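Local coordinates for protein E (Haemophilus influenzae, PDB 3ZH5) that acts as a multifunctional adhesin that binds host epithelial cells, vitronectin, laminin and plasminogen, and contributes to serum resistance and immune evasion, at residues Lys71-Leu80 with Leu116-Cys124. Residues are numbered along the deposited sequence; the frame is centred on the assembly and turned at random.
Sequences KILNCANYHL and LYNAAQIIC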
loop_
_atom_site.group_PDB
_atom_site.type_symbol
_atom_site.label_atom_id
_atom_site.label_comp_id
_atom_site.label_asym_id
_atom_site.label_seq_id
_atom_site.Cartn_x
_atom_site.Cartn_y
_atom_site.Cartn_z
ATOM N N LYS A 71 -4.586 2.216 3.752
ATOM C CA LYS A 71 -5.859 1.837 3.128
ATOM C C LYS A 71 -6.869 1.313 4.149
ATOM O O LYS A 71 -6.470 0.711 5.144
ATOM C CB LYS A 71 -5.618 0.711 2.109
ATOM C CG LYS A 71 -4.560 1.049 1.080
ATOM C CD LYS A 71 -5.023 2.154 0.113
ATOM C CE LYS A 71 -4.127 2.132 -1.126
ATOM N NZ LYS A 71 -4.331 3.283 -2.008
ATOM N N ILE A 72 -8.161 1.441 3.824
ATOM C CA ILE A 72 -9.205 0.794 4.550
ATOM C C ILE A 72 -10.063 0.091 3.533
ATOM O O ILE A 72 -10.584 0.711 2.565
ATOM C CB ILE A 72 -10.093 1.791 5.357
ATOM C CG1 ILE A 72 -9.259 2.551 6.393
ATOM C CG2 ILE A 72 -11.263 1.046 5.975
ATOM C CD1 ILE A 72 -9.952 3.722 7.049
ATOM N N LEU A 73 -10.184 -1.218 3.751
ATOM C CA LEU A 73 -10.990 -2.088 2.915
ATOM C C LEU A 73 -12.248 -2.582 3.604
ATOM O O LEU A 73 -12.194 -3.127 4.705
ATOM C CB LEU A 73 -10.125 -3.283 2.430
ATOM C CG LEU A 73 -10.845 -4.418 1.714
ATOM C CD1 LEU A 73 -11.244 -3.914 0.335
ATOM C CD2 LEU A 73 -9.907 -5.658 1.610
ATOM N N ASN A 74 -13.380 -2.462 2.920
ATOM C CA ASN A 74 -14.588 -3.158 3.306
ATOM C C ASN A 74 -14.813 -4.442 2.470
ATOM O O ASN A 74 -15.122 -4.369 1.287
ATOM C CB ASN A 74 -15.779 -2.223 3.179
ATOM C CG ASN A 74 -17.034 -2.810 3.769
ATOM O OD1 ASN A 74 -17.042 -3.955 4.230
ATOM N ND2 ASN A 74 -18.086 -2.021 3.811
ATOM N N CYS A 75 -14.663 -5.602 3.094
ATOM C CA CYS A 75 -14.727 -6.891 2.398
ATOM C C CYS A 75 -16.129 -7.231 1.928
ATOM O O CYS A 75 -16.299 -8.110 1.086
ATOM C CB CYS A 75 -14.185 -8.041 3.280
ATOM S SG CYS A 75 -12.434 -7.911 3.534
ATOM N N ALA A 76 -17.140 -6.557 2.460
ATOM C CA ALA A 76 -18.525 -6.865 2.082
ATOM C C ALA A 76 -18.911 -6.248 0.708
ATOM O O ALA A 76 -19.764 -6.772 -0.005
ATOM C CB ALA A 76 -19.480 -6.384 3.159
ATOM N N ASN A 77 -18.308 -5.126 0.354
ATOM C CA ASN A 77 -18.647 -4.456 -0.914
ATOM C C ASN A 77 -17.418 -4.059 -1.704
ATOM O O ASN A 77 -17.531 -3.415 -2.746
ATOM C CB ASN A 77 -19.552 -3.248 -0.659
ATOM C CG ASN A 77 -18.949 -2.243 0.327
ATOM O OD1 ASN A 77 -17.745 -2.258 0.614
ATOM N ND2 ASN A 77 -19.791 -1.344 0.827
ATOM N N TYR A 78 -16.243 -4.458 -1.221
ATOM C CA TYR A 78 -14.978 -4.129 -1.871
ATOM C C TYR A 78 -14.809 -2.616 -2.119
ATOM O O TYR A 78 -14.233 -2.192 -3.125
ATOM C CB TYR A 78 -14.827 -4.931 -3.178
ATOM C CG TYR A 78 -14.216 -6.325 -3.028
ATOM C CD1 TYR A 78 -14.559 -7.153 -1.981
ATOM C CD2 TYR A 78 -13.305 -6.813 -3.976
ATOM C CE1 TYR A 78 -13.993 -8.417 -1.838
ATOM C CE2 TYR A 78 -12.739 -8.067 -3.854
ATOM C CZ TYR A 78 -13.097 -8.871 -2.780
ATOM O OH TYR A 78 -12.549 -10.115 -2.628
ATOM N N HIS A 79 -15.263 -1.798 -1.162
ATOM C CA HIS A 79 -14.845 -0.399 -1.130
ATOM C C HIS A 79 -13.491 -0.311 -0.481
ATOM O O HIS A 79 -13.244 -0.944 0.567
ATOM C CB HIS A 79 -15.823 0.465 -0.316
ATOM C CG HIS A 79 -17.144 0.687 -0.987
ATOM N ND1 HIS A 79 -18.152 1.463 -0.428
ATOM C CD2 HIS A 79 -17.640 0.210 -2.152
ATOM C CE1 HIS A 79 -19.210 1.430 -1.214
ATOM N NE2 HIS A 79 -18.924 0.679 -2.273
ATOM N N LEU A 80 -12.632 0.499 -1.076
ATOM C CA LEU A 80 -11.255 0.676 -0.642
ATOM C C LEU A 80 -11.036 2.163 -0.523
ATOM O O LEU A 80 -11.165 2.887 -1.517
ATOM C CB LEU A 80 -10.259 0.168 -1.695
ATOM C CG LEU A 80 -8.803 0.168 -1.199
ATOM C CD1 LEU A 80 -8.631 -0.873 -0.124
ATOM C CD2 LEU A 80 -7.830 -0.177 -2.264
ATOM N N LEU A 116 -5.298 -3.693 -6.970
ATOM C CA LEU A 116 -5.835 -3.592 -5.629
ATOM C C LEU A 116 -6.948 -4.611 -5.386
ATOM O O LEU A 116 -7.179 -5.026 -4.237
ATOM C CB LEU A 116 -6.259 -2.159 -5.348
ATOM C CG LEU A 116 -5.021 -1.332 -4.990
ATOM C CD1 LEU A 116 -5.332 0.156 -4.831
ATOM C CD2 LEU A 116 -4.447 -1.873 -3.717
ATOM N N TYR A 117 -7.605 -5.056 -6.449
ATOM C CA TYR A 117 -8.584 -6.110 -6.296
ATOM C C TYR A 117 -7.908 -7.381 -5.801
ATOM O O TYR A 117 -8.468 -8.051 -4.945
ATOM C CB TYR A 117 -9.265 -6.370 -7.623
ATOM C CG TYR A 117 -10.410 -7.360 -7.604
ATOM C CD1 TYR A 117 -10.181 -8.723 -7.769
ATOM C CD2 TYR A 117 -11.729 -6.928 -7.506
ATOM C CE1 TYR A 117 -11.228 -9.621 -7.798
ATOM C CE2 TYR A 117 -12.786 -7.825 -7.528
ATOM C CZ TYR A 117 -12.533 -9.163 -7.673
ATOM O OH TYR A 117 -13.580 -10.071 -7.701
ATOM N N ASN A 118 -6.713 -7.708 -6.326
ATOM C CA ASN A 118 -5.946 -8.874 -5.832
ATOM C C ASN A 118 -5.642 -8.755 -4.363
ATOM O O ASN A 118 -5.709 -9.752 -3.593
ATOM C CB ASN A 118 -4.636 -9.038 -6.666
ATOM C CG ASN A 118 -3.789 -10.269 -6.266
ATOM O OD1 ASN A 118 -2.590 -10.123 -5.965
ATOM N ND2 ASN A 118 -4.387 -11.481 -6.311
ATOM N N ALA A 119 -5.327 -7.535 -3.934
ATOM C CA ALA A 119 -5.077 -7.290 -2.536
ATOM C C ALA A 119 -6.315 -7.634 -1.724
ATOM O O ALA A 119 -6.210 -8.306 -0.714
ATOM C CB ALA A 119 -4.668 -5.860 -2.259
ATOM N N ALA A 120 -7.481 -7.190 -2.177
ATOM C CA ALA A 120 -8.716 -7.419 -1.445
ATOM C C ALA A 120 -9.093 -8.916 -1.404
ATOM O O ALA A 120 -9.533 -9.423 -0.364
ATOM C CB ALA A 120 -9.831 -6.594 -2.018
ATOM N N GLN A 121 -8.886 -9.629 -2.503
ATOM C CA GLN A 121 -9.132 -11.079 -2.492
ATOM C C GLN A 121 -8.266 -11.751 -1.460
ATOM O O GLN A 121 -8.720 -12.653 -0.738
ATOM C CB GLN A 121 -8.827 -11.697 -3.875
ATOM C CG GLN A 121 -9.650 -11.070 -4.957
ATOM C CD GLN A 121 -10.755 -11.981 -5.455
ATOM O OE1 GLN A 121 -10.583 -12.702 -6.453
ATOM N NE2 GLN A 121 -11.908 -11.943 -4.775
ATOM N N ILE A 122 -7.006 -11.343 -1.380
ATOM C CA ILE A 122 -6.098 -11.981 -0.437
ATOM C C ILE A 122 -6.448 -11.595 0.984
ATOM O O ILE A 122 -6.509 -12.450 1.870
ATOM C CB ILE A 122 -4.682 -11.564 -0.692
ATOM C CG1 ILE A 122 -4.253 -12.128 -2.077
ATOM C CG2 ILE A 122 -3.722 -12.115 0.376
ATOM C CD1 ILE A 122 -2.864 -11.725 -2.559
ATOM N N ILE A 123 -6.672 -10.301 1.206
ATOM C CA ILE A 123 -6.929 -9.861 2.577
ATOM C C ILE A 123 -8.222 -10.465 3.083
ATOM O O ILE A 123 -8.272 -11.015 4.202
ATOM C CB ILE A 123 -6.961 -8.343 2.721
ATOM C CG1 ILE A 123 -5.547 -7.810 2.742
ATOM C CG2 ILE A 123 -7.622 -7.925 4.088
ATOM C CD1 ILE A 123 -5.509 -6.350 2.406
ATOM N N CYS A 124 -9.258 -10.402 2.263
ATOM C CA CYS A 124 -10.562 -10.865 2.698
ATOM C C CYS A 124 -10.580 -12.364 2.926
ATOM O O CYS A 124 -11.179 -12.826 3.883
ATOM C CB CYS A 124 -11.639 -10.428 1.719
ATOM S SG CYS A 124 -11.729 -8.590 1.669
#
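Cys75 and Cys124 both carry SG beside the backbone N and anti to the carbonyl carbon, and from these matching torsions the sulfurs meet in a disulfide with a chi3 of -85°. This covalent link ties the turn between strands 64-74 and 79-88 to the helix. Tyr78, in a left-handed backbone conformation within that turn, extends to the helix beside the disulfide. Ala120 CB sits over one face of the Tyr78 ring, 4.0 Å from its centroid, in a CH-pi contact, while Cys124 SG approaches the ring obliquely. Tyr117 meets the same ring at 58° between planes, with Tyr78 CE2 lying over the Tyr117 face, 3.7 Å from Tyr117 CE2. At the far end of the tyrosine, the Gln121 chain bends at chi2 and brings its amide to the ring edge, where NE2 donates a nearly straight hydrogen bond of 2.9 Å to Tyr78 OH. Deeper in, Leu73 CD2 packs 3.5 Å from Cys124 SG and also touches Ala120 and Ile123. Farther toward the start of the helix, the side chains of Leu80 and Leu116 cross at about a right angle, with Leu80 CD2 3.6 Å from Leu116 CD1. The helix lies obliquely over the antiparallel sheet, with the axes of strand 71-74 and helix 116-124 at 65°; Ile123 also reaches Ile27 and Phe44 on strands 25-34 and 41-50, and Leu110, just after strand 106-109, packs on Leu116 and Ala120.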